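Local coordinates for protein EccC5 (Mycobacterium xenopi RIVM700367, PDB 7B9F) that probably powers protein export as the FtsK/SpoIIIE-type ATPase of the mycobacterial ESX-5 type VII secretion system, at residues I238-M252 against D263-R275. Sequence-based numbering, arbitrary orientation.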
ATOM      1  N   ILE C 238      -5.611  -9.556  36.190  1.00 83.82           N
ATOM      2  CA  ILE C 238      -6.907 -10.105  36.575  1.00 83.82           C
ATOM      3  C   ILE C 238      -7.523 -10.862  35.417  1.00 83.82           C
ATOM      4  O   ILE C 238      -8.058 -11.962  35.586  1.00 83.82           O
ATOM      5  CB  ILE C 238      -7.839  -8.984  37.062  1.00 83.82           C
ATOM      6  CG1 ILE C 238      -7.345  -8.416  38.379  1.00 83.82           C
ATOM      7  CG2 ILE C 238      -9.235  -9.501  37.254  1.00 83.82           C
ATOM      8  CD1 ILE C 238      -7.282  -9.422  39.469  1.00 83.82           C
ATOM      9  N   CYS C 239      -7.410 -10.310  34.214  1.00 86.97           N
ATOM     10  CA  CYS C 239      -8.023 -10.944  33.061  1.00 86.97           C
ATOM     11  C   CYS C 239      -7.301 -12.229  32.681  1.00 86.97           C
ATOM     12  O   CYS C 239      -7.941 -13.205  32.279  1.00 86.97           O
ATOM     13  CB  CYS C 239      -8.044  -9.960  31.906  1.00 86.97           C
ATOM     14  SG  CYS C 239      -9.444  -8.854  32.026  1.00 86.97           S
ATOM     15  N   GLN C 240      -5.973 -12.255  32.805  1.00 83.06           N
ATOM     16  CA  GLN C 240      -5.242 -13.483  32.517  1.00 83.06           C
ATOM     17  C   GLN C 240      -5.614 -14.587  33.492  1.00 83.06           C
ATOM     18  O   GLN C 240      -5.824 -15.736  33.082  1.00 83.06           O
ATOM     19  CB  GLN C 240      -3.741 -13.231  32.553  1.00 83.06           C
ATOM     20  CG  GLN C 240      -3.215 -12.420  31.402  1.00 83.06           C
ATOM     21  CD  GLN C 240      -3.079 -13.213  30.141  1.00 83.06           C
ATOM     22  OE1 GLN C 240      -3.299 -14.419  30.120  1.00 83.06           O
ATOM     23  NE2 GLN C 240      -2.704 -12.539  29.071  1.00 83.06           N
ATOM     24  N   LEU C 241      -5.710 -14.262  34.784  1.00 83.55           N
ATOM     25  CA  LEU C 241      -6.152 -15.264  35.749  1.00 83.55           C
ATOM     26  C   LEU C 241      -7.556 -15.746  35.438  1.00 83.55           C
ATOM     27  O   LEU C 241      -7.837 -16.946  35.501  1.00 83.55           O
ATOM     28  CB  LEU C 241      -6.132 -14.737  37.178  1.00 83.55           C
ATOM     29  CG  LEU C 241      -4.925 -14.682  38.101  1.00 83.55           C
ATOM     30  CD1 LEU C 241      -4.439 -16.089  38.377  1.00 83.55           C
ATOM     31  CD2 LEU C 241      -3.830 -13.786  37.655  1.00 83.55           C
ATOM     32  N   ALA C 242      -8.461 -14.820  35.129  1.00 83.17           N
ATOM     33  CA  ALA C 242      -9.850 -15.197  34.914  1.00 83.17           C
ATOM     34  C   ALA C 242     -10.005 -16.086  33.695  1.00 83.17           C
ATOM     35  O   ALA C 242     -10.775 -17.049  33.720  1.00 83.17           O
ATOM     36  CB  ALA C 242     -10.719 -13.953  34.784  1.00 83.17           C
ATOM     37  N   PHE C 243      -9.288 -15.784  32.615  1.00 83.55           N
ATOM     38  CA  PHE C 243      -9.405 -16.623  31.432  1.00 83.55           C
ATOM     39  C   PHE C 243      -8.755 -17.978  31.639  1.00 83.55           C
ATOM     40  O   PHE C 243      -9.343 -19.009  31.307  1.00 83.55           O
ATOM     41  CB  PHE C 243      -8.803 -15.943  30.212  1.00 83.55           C
ATOM     42  CG  PHE C 243      -8.762 -16.828  29.012  1.00 83.55           C
ATOM     43  CD1 PHE C 243      -9.910 -17.111  28.312  1.00 83.55           C
ATOM     44  CD2 PHE C 243      -7.578 -17.387  28.593  1.00 83.55           C
ATOM     45  CE1 PHE C 243      -9.876 -17.936  27.218  1.00 83.55           C
ATOM     46  CE2 PHE C 243      -7.540 -18.207  27.497  1.00 83.55           C
ATOM     47  CZ  PHE C 243      -8.690 -18.481  26.809  1.00 83.55           C
ATOM     48  N   SER C 244      -7.543 -18.010  32.177  1.00 86.37           N
ATOM     49  CA  SER C 244      -6.837 -19.280  32.176  1.00 86.37           C
ATOM     50  C   SER C 244      -7.218 -20.192  33.325  1.00 86.37           C
ATOM     51  O   SER C 244      -7.080 -21.406  33.191  1.00 86.37           O
ATOM     52  CB  SER C 244      -5.332 -19.052  32.208  1.00 86.37           C
ATOM     53  OG  SER C 244      -4.967 -18.362  33.378  1.00 86.37           O
ATOM     54  N   HIS C 245      -7.706 -19.667  34.439  1.00 86.63           N
ATOM     55  CA  HIS C 245      -8.006 -20.494  35.598  1.00 86.63           C
ATOM     56  C   HIS C 245      -9.484 -20.445  35.934  1.00 86.63           C
ATOM     57  O   HIS C 245     -10.100 -19.379  35.925  1.00 86.63           O
ATOM     58  CB  HIS C 245      -7.200 -20.059  36.797  1.00 86.63           C
ATOM     59  CG  HIS C 245      -5.730 -20.203  36.607  1.00 86.63           C
ATOM     60  ND1 HIS C 245      -5.010 -19.403  35.752  1.00 86.63           N
ATOM     61  CD2 HIS C 245      -4.846 -21.063  37.154  1.00 86.63           C
ATOM     62  CE1 HIS C 245      -3.740 -19.758  35.786  1.00 86.63           C
ATOM     63  NE2 HIS C 245      -3.616 -20.766  36.627  1.00 86.63           N
ATOM     64  N   GLY C 246     -10.042 -21.601  36.250  1.00 85.75           N
ATOM     65  CA  GLY C 246     -11.447 -21.709  36.538  1.00 85.75           C
ATOM     66  C   GLY C 246     -11.787 -21.115  37.881  1.00 85.75           C
ATOM     67  O   GLY C 246     -10.917 -20.892  38.721  1.00 85.75           O
ATOM     68  N   PRO C 247     -13.066 -20.811  38.097  1.00 84.97           N
ATOM     69  CA  PRO C 247     -13.487 -20.282  39.396  1.00 84.97           C
ATOM     70  C   PRO C 247     -13.288 -21.243  40.541  1.00 84.97           C
ATOM     71  O   PRO C 247     -13.273 -20.810  41.696  1.00 84.97           O
ATOM     72  CB  PRO C 247     -14.972 -19.990  39.182  1.00 84.97           C
ATOM     73  CG  PRO C 247     -15.073 -19.714  37.747  1.00 84.97           C
ATOM     74  CD  PRO C 247     -14.128 -20.677  37.098  1.00 84.97           C
ATOM     75  N   ASP C 248     -13.156 -22.534  40.270  1.00 92.57           N
ATOM     76  CA  ASP C 248     -12.945 -23.491  41.339  1.00 92.57           C
ATOM     77  C   ASP C 248     -11.493 -23.590  41.777  1.00 92.57           C
ATOM     78  O   ASP C 248     -11.222 -24.149  42.839  1.00 92.57           O
ATOM     79  CB  ASP C 248     -13.493 -24.856  40.920  1.00 92.57           C
ATOM     80  CG  ASP C 248     -12.791 -25.432  39.701  1.00 92.57           C
ATOM     81  OD1 ASP C 248     -11.900 -24.778  39.125  1.00 92.57           O
ATOM     82  OD2 ASP C 248     -13.147 -26.559  39.303  1.00 92.57           O
ATOM     83  N   HIS C 249     -10.559 -23.075  40.986  1.00 91.98           N
ATOM     84  CA  HIS C 249      -9.153 -23.111  41.354  1.00 91.98           C
ATOM     85  C   HIS C 249      -8.621 -21.778  41.846  1.00 91.98           C
ATOM     86  O   HIS C 249      -7.731 -21.760  42.695  1.00 91.98           O
ATOM     87  CB  HIS C 249      -8.305 -23.572  40.171  1.00 91.98           C
ATOM     88  CG  HIS C 249      -8.596 -24.970  39.730  1.00 91.98           C
ATOM     89  ND1 HIS C 249      -8.190 -25.464  38.511  1.00 91.98           N
ATOM     90  CD2 HIS C 249      -9.233 -25.987  40.354  1.00 91.98           C
ATOM     91  CE1 HIS C 249      -8.576 -26.721  38.398  1.00 91.98           C
ATOM     92  NE2 HIS C 249      -9.208 -27.064  39.504  1.00 91.98           N
ATOM     93  N   VAL C 250      -9.120 -20.664  41.324  1.00 84.48           N
ATOM     94  CA  VAL C 250      -8.654 -19.339  41.706  1.00 84.48           C
ATOM     95  C   VAL C 250      -9.854 -18.469  42.036  1.00 84.48           C
ATOM     96  O   VAL C 250     -10.776 -18.349  41.226  1.00 84.48           O
ATOM     97  CB  VAL C 250      -7.816 -18.689  40.592  1.00 84.48           C
ATOM     98  CG1 VAL C 250      -7.427 -17.300  40.983  1.00 84.48           C
ATOM     99  CG2 VAL C 250      -6.573 -19.490  40.337  1.00 84.48           C
ATOM    100  N   GLN C 251      -9.840 -17.855  43.210  1.00 87.15           N
ATOM    101  CA  GLN C 251     -10.792 -16.816  43.557  1.00 87.15           C
ATOM    102  C   GLN C 251     -10.029 -15.545  43.875  1.00 87.15           C
ATOM    103  O   GLN C 251      -8.869 -15.589  44.280  1.00 87.15           O
ATOM    104  CB  GLN C 251     -11.653 -17.201  44.737  1.00 87.15           C
ATOM    105  CG  GLN C 251     -12.534 -18.376  44.481  1.00 87.15           C
ATOM    106  CD  GLN C 251     -13.495 -18.605  45.612  1.00 87.15           C
ATOM    107  OE1 GLN C 251     -13.651 -17.755  46.486  1.00 87.15           O
ATOM    108  NE2 GLN C 251     -14.158 -19.750  45.603  1.00 87.15           N
ATOM    109  N   MET C 252     -10.680 -14.409  43.675  1.00 84.62           N
ATOM    110  CA  MET C 252     -10.001 -13.128  43.698  1.00 84.62           C
ATOM    111  C   MET C 252     -10.732 -12.175  44.626  1.00 84.62           C
ATOM    112  O   MET C 252     -11.946 -12.259  44.789  1.00 84.62           O
ATOM    113  CB  MET C 252      -9.924 -12.532  42.304  1.00 84.62           C
ATOM    114  CG  MET C 252      -9.365 -13.487  41.288  1.00 84.62           C
ATOM    115  SD  MET C 252      -8.788 -12.707  39.796  1.00 84.62           S
ATOM    116  CE  MET C 252      -9.367 -13.904  38.616  1.00 84.62           C
ATOM    117  N   ASP C 263     -15.453  -1.355  39.317  1.00 91.43           N
ATOM    118  CA  ASP C 263     -16.829  -1.787  39.141  1.00 91.43           C
ATOM    119  C   ASP C 263     -16.973  -2.799  38.022  1.00 91.43           C
ATOM    120  O   ASP C 263     -17.993  -3.487  37.956  1.00 91.43           O
ATOM    121  CB  ASP C 263     -17.726  -0.592  38.867  1.00 91.43           C
ATOM    122  CG  ASP C 263     -19.165  -0.871  39.200  1.00 91.43           C
ATOM    123  OD1 ASP C 263     -19.433  -1.270  40.352  1.00 91.43           O
ATOM    124  OD2 ASP C 263     -20.028  -0.701  38.316  1.00 91.43           O
ATOM    125  N   TRP C 264     -15.982  -2.904  37.143  1.00 88.11           N
ATOM    126  CA  TRP C 264     -16.074  -3.832  36.029  1.00 88.11           C
ATOM    127  C   TRP C 264     -15.892  -5.277  36.448  1.00 88.11           C
ATOM    128  O   TRP C 264     -16.239  -6.173  35.679  1.00 88.11           O
ATOM    129  CB  TRP C 264     -15.040  -3.469  34.977  1.00 88.11           C
ATOM    130  CG  TRP C 264     -13.654  -3.555  35.474  1.00 88.11           C
ATOM    131  CD1 TRP C 264     -12.933  -2.556  36.035  1.00 88.11           C
ATOM    132  CD2 TRP C 264     -12.796  -4.692  35.428  1.00 88.11           C
ATOM    133  NE1 TRP C 264     -11.681  -2.998  36.358  1.00 88.11           N
ATOM    134  CE2 TRP C 264     -11.572  -4.311  35.991  1.00 88.11           C
ATOM    135  CE3 TRP C 264     -12.943  -5.995  34.964  1.00 88.11           C
ATOM    136  CZ2 TRP C 264     -10.508  -5.184  36.110  1.00 88.11           C
ATOM    137  CZ3 TRP C 264     -11.887  -6.858  35.081  1.00 88.11           C
ATOM    138  CH2 TRP C 264     -10.686  -6.452  35.648  1.00 88.11           C
ATOM    139  N   VAL C 265     -15.350  -5.532  37.637  1.00 85.42           N
ATOM    140  CA  VAL C 265     -15.077  -6.908  38.037  1.00 85.42           C
ATOM    141  C   VAL C 265     -16.297  -7.631  38.565  1.00 85.42           C
ATOM    142  O   VAL C 265     -16.207  -8.825  38.859  1.00 85.42           O
ATOM    143  CB  VAL C 265     -13.988  -6.991  39.119  1.00 85.42           C
ATOM    144  CG1 VAL C 265     -12.801  -6.165  38.721  1.00 85.42           C
ATOM    145  CG2 VAL C 265     -14.532  -6.526  40.442  1.00 85.42           C
ATOM    146  N   LYS C 266     -17.430  -6.948  38.705  1.00 84.38           N
ATOM    147  CA  LYS C 266     -18.632  -7.615  39.190  1.00 84.38           C
ATOM    148  C   LYS C 266     -19.121  -8.681  38.221  1.00 84.38           C
ATOM    149  O   LYS C 266     -19.823  -9.610  38.627  1.00 84.38           O
ATOM    150  CB  LYS C 266     -19.722  -6.585  39.467  1.00 84.38           C
ATOM    151  CG  LYS C 266     -20.244  -5.872  38.250  1.00 84.38           C
ATOM    152  CD  LYS C 266     -21.191  -4.769  38.654  1.00 84.38           C
ATOM    153  CE  LYS C 266     -21.627  -3.948  37.467  1.00 84.38           C
ATOM    154  NZ  LYS C 266     -20.670  -2.861  37.160  1.00 84.38           N
ATOM    155  N   TRP C 267     -18.762  -8.569  36.946  1.00 84.24           N
ATOM    156  CA  TRP C 267     -19.179  -9.554  35.957  1.00 84.24           C
ATOM    157  C   TRP C 267     -18.430 -10.872  36.107  1.00 84.24           C
ATOM    158  O   TRP C 267     -18.998 -11.940  35.860  1.00 84.24           O
ATOM    159  CB  TRP C 267     -18.973  -8.975  34.567  1.00 84.24           C
ATOM    160  CG  TRP C 267     -19.726  -7.721  34.339  1.00 84.24           C
ATOM    161  CD1 TRP C 267     -19.204  -6.508  34.052  1.00 84.24           C
ATOM    162  CD2 TRP C 267     -21.144  -7.570  34.289  1.00 84.24           C
ATOM    163  NE1 TRP C 267     -20.203  -5.590  33.880  1.00 84.24           N
ATOM    164  CE2 TRP C 267     -21.407  -6.223  34.010  1.00 84.24           C
ATOM    165  CE3 TRP C 267     -22.218  -8.438  34.474  1.00 84.24           C
ATOM    166  CZ2 TRP C 267     -22.692  -5.723  33.914  1.00 84.24           C
ATOM    167  CZ3 TRP C 267     -23.488  -7.942  34.376  1.00 84.24           C
ATOM    168  CH2 TRP C 267     -23.718  -6.599  34.097  1.00 84.24           C
ATOM    169  N   ILE C 268     -17.161 -10.819  36.497  1.00 82.10           N
ATOM    170  CA  ILE C 268     -16.265 -11.984  36.467  1.00 82.10           C
ATOM    171  C   ILE C 268     -16.742 -13.022  37.476  1.00 82.10           C
ATOM    172  O   ILE C 268     -17.106 -12.656  38.603  1.00 82.10           O
ATOM    173  CB  ILE C 268     -14.833 -11.546  36.764  1.00 82.10           C
ATOM    174  CG1 ILE C 268     -14.363 -10.543  35.724  1.00 82.10           C
ATOM    175  CG2 ILE C 268     -13.895 -12.719  36.781  1.00 82.10           C
ATOM    176  CD1 ILE C 268     -14.162 -11.144  34.381  1.00 82.10           C
ATOM    177  N   PRO C 269     -16.783 -14.308  37.119  1.00 82.48           N
ATOM    178  CA  PRO C 269     -17.271 -15.312  38.069  1.00 82.48           C
ATOM    179  C   PRO C 269     -16.346 -15.540  39.239  1.00 82.48           C
ATOM    180  O   PRO C 269     -16.819 -15.926  40.312  1.00 82.48           O
ATOM    181  CB  PRO C 269     -17.385 -16.575  37.212  1.00 82.48           C
ATOM    182  CG  PRO C 269     -17.545 -16.080  35.856  1.00 82.48           C
ATOM    183  CD  PRO C 269     -16.656 -14.881  35.778  1.00 82.48           C
ATOM    184  N   HIS C 270     -15.042 -15.331  39.065  1.00 85.26           N
ATOM    185  CA  HIS C 270     -14.091 -15.650  40.121  1.00 85.26           C
ATOM    186  C   HIS C 270     -14.242 -14.765  41.341  1.00 85.26           C
ATOM    187  O   HIS C 270     -13.761 -15.131  42.413  1.00 85.26           O
ATOM    188  CB  HIS C 270     -12.661 -15.561  39.603  1.00 85.26           C
ATOM    189  CG  HIS C 270     -12.416 -16.351  38.359  1.00 85.26           C
ATOM    190  ND1 HIS C 270     -12.954 -16.014  37.139  1.00 85.26           N
ATOM    191  CD2 HIS C 270     -11.698 -17.478  38.154  1.00 85.26           C
ATOM    192  CE1 HIS C 270     -12.576 -16.898  36.235  1.00 85.26           C
ATOM    193  NE2 HIS C 270     -11.812 -17.795  36.825  1.00 85.26           N
ATOM    194  N   PHE C 271     -14.901 -13.627  41.217  1.00 80.78           N
ATOM    195  CA  PHE C 271     -15.124 -12.779  42.370  1.00 80.78           C
ATOM    196  C   PHE C 271     -16.355 -13.187  43.155  1.00 80.78           C
ATOM    197  O   PHE C 271     -16.650 -12.574  44.180  1.00 80.78           O
ATOM    198  CB  PHE C 271     -15.251 -11.324  41.940  1.00 80.78           C
ATOM    199  CG  PHE C 271     -13.985 -10.738  41.423  1.00 80.78           C
ATOM    200  CD1 PHE C 271     -13.595 -10.945  40.122  1.00 80.78           C
ATOM    201  CD2 PHE C 271     -13.182  -9.979  42.238  1.00 80.78           C
ATOM    202  CE1 PHE C 271     -12.430 -10.409  39.646  1.00 80.78           C
ATOM    203  CE2 PHE C 271     -12.016  -9.443  41.761  1.00 80.78           C
ATOM    204  CZ  PHE C 271     -11.641  -9.657  40.465  1.00 80.78           C
ATOM    205  N   GLY C 272     -17.074 -14.202  42.707  1.00 88.79           N
ATOM    206  CA  GLY C 272     -18.262 -14.617  43.411  1.00 88.79           C
ATOM    207  C   GLY C 272     -17.962 -15.360  44.691  1.00 88.79           C
ATOM    208  O   GLY C 272     -17.313 -16.405  44.670  1.00 88.79           O
ATOM    209  N   ASP C 273     -18.421 -14.829  45.811  1.00100.03           N
ATOM    210  CA  ASP C 273     -18.290 -15.521  47.081  1.00100.03           C
ATOM    211  C   ASP C 273     -19.374 -16.580  47.182  1.00100.03           C
ATOM    212  O   ASP C 273     -20.558 -16.236  47.169  1.00100.03           O
ATOM    213  CB  ASP C 273     -18.411 -14.534  48.230  1.00100.03           C
ATOM    214  CG  ASP C 273     -18.037 -15.133  49.564  1.00100.03           C
ATOM    215  OD1 ASP C 273     -17.621 -16.305  49.612  1.00100.03           O
ATOM    216  OD2 ASP C 273     -18.154 -14.419  50.580  1.00100.03           O
ATOM    217  N   PRO C 274     -19.024 -17.861  47.281  1.00 99.75           N
ATOM    218  CA  PRO C 274     -20.067 -18.892  47.332  1.00 99.75           C
ATOM    219  C   PRO C 274     -20.909 -18.848  48.591  1.00 99.75           C
ATOM    220  O   PRO C 274     -22.054 -19.309  48.570  1.00 99.75           O
ATOM    221  CB  PRO C 274     -19.266 -20.195  47.239  1.00 99.75           C
ATOM    222  CG  PRO C 274     -17.964 -19.794  46.630  1.00 99.75           C
ATOM    223  CD  PRO C 274     -17.683 -18.450  47.191  1.00 99.75           C
ATOM    224  N   ARG C 275     -20.386 -18.307  49.686  1.00105.83           N
ATOM    225  CA  ARG C 275     -21.099 -18.402  50.951  1.00105.83           C
ATOM    226  C   ARG C 275     -22.280 -17.445  51.024  1.00105.83           C
ATOM    227  O   ARG C 275     -23.357 -17.832  51.485  1.00105.83           O
ATOM    228  CB  ARG C 275     -20.138 -18.155  52.106  1.00105.83           C
ATOM    229  CG  ARG C 275     -19.108 -19.251  52.278  1.00105.83           C
ATOM    230  CD  ARG C 275     -18.212 -18.958  53.455  1.00105.83           C
ATOM    231  NE  ARG C 275     -17.359 -17.806  53.188  1.00105.83           N
ATOM    232  CZ  ARG C 275     -17.467 -16.639  53.812  1.00105.83           C
ATOM    233  NH1 ARG C 275     -18.394 -16.464  54.742  1.00105.83           N
ATOM    234  NH2 ARG C 275     -16.651 -15.644  53.503  1.00105.83           N
TER
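Ile238 meets two aromatic rings with its CG2 methyl, which lies 3.7 Å from CH2 of Trp264 and touches Phe271 at the ring edge. With chi1 at -68°, CG1 lies beside the backbone N and CG2 anti to it, pointing the CG2 branch at the 263-275 segment. Phe271 is sandwiched: CB of Met252 sits over one face, 4.0 Å from the ring centroid, and CB of Val265 over the other. Met252 SD stands obliquely to the same ring in a Met-aromatic contact, and the bend at chi3 carries CE to within 3.8 Å of CB of His270. Beside this cluster, CB of Ala242 packs on CG2 of Ile268. Helix 227-244 is the connection of a beta-alpha-beta crossover between the parallel strands 220-224 and 250-256 of the mixed sheet; residues 264-271 pack along the last turns of this helix, and helix 402-412 packs on Cys239, Ile268 and Pro269. His270 is wedged into the turn between helix and strand. CA of Ala242 covers one face of its imidazole in a CH-pi contact, while CG of Pro247 lies over the centre of the opposite face, 4.0 Å from the centroid. The ring's NE2 donates to O of His245, the first residue beyond the helix. The acceptor is tilted 16° out of the ring plane, and O of Val250 lies at the edge, near CD2. The backbones are joined by a weak bond from Met252 N to His270 O at 3.4 Å. Farther out, the extended Gln251 side chain brings its amide NE2 to 3.9 Å from CG of the exposed Pro274.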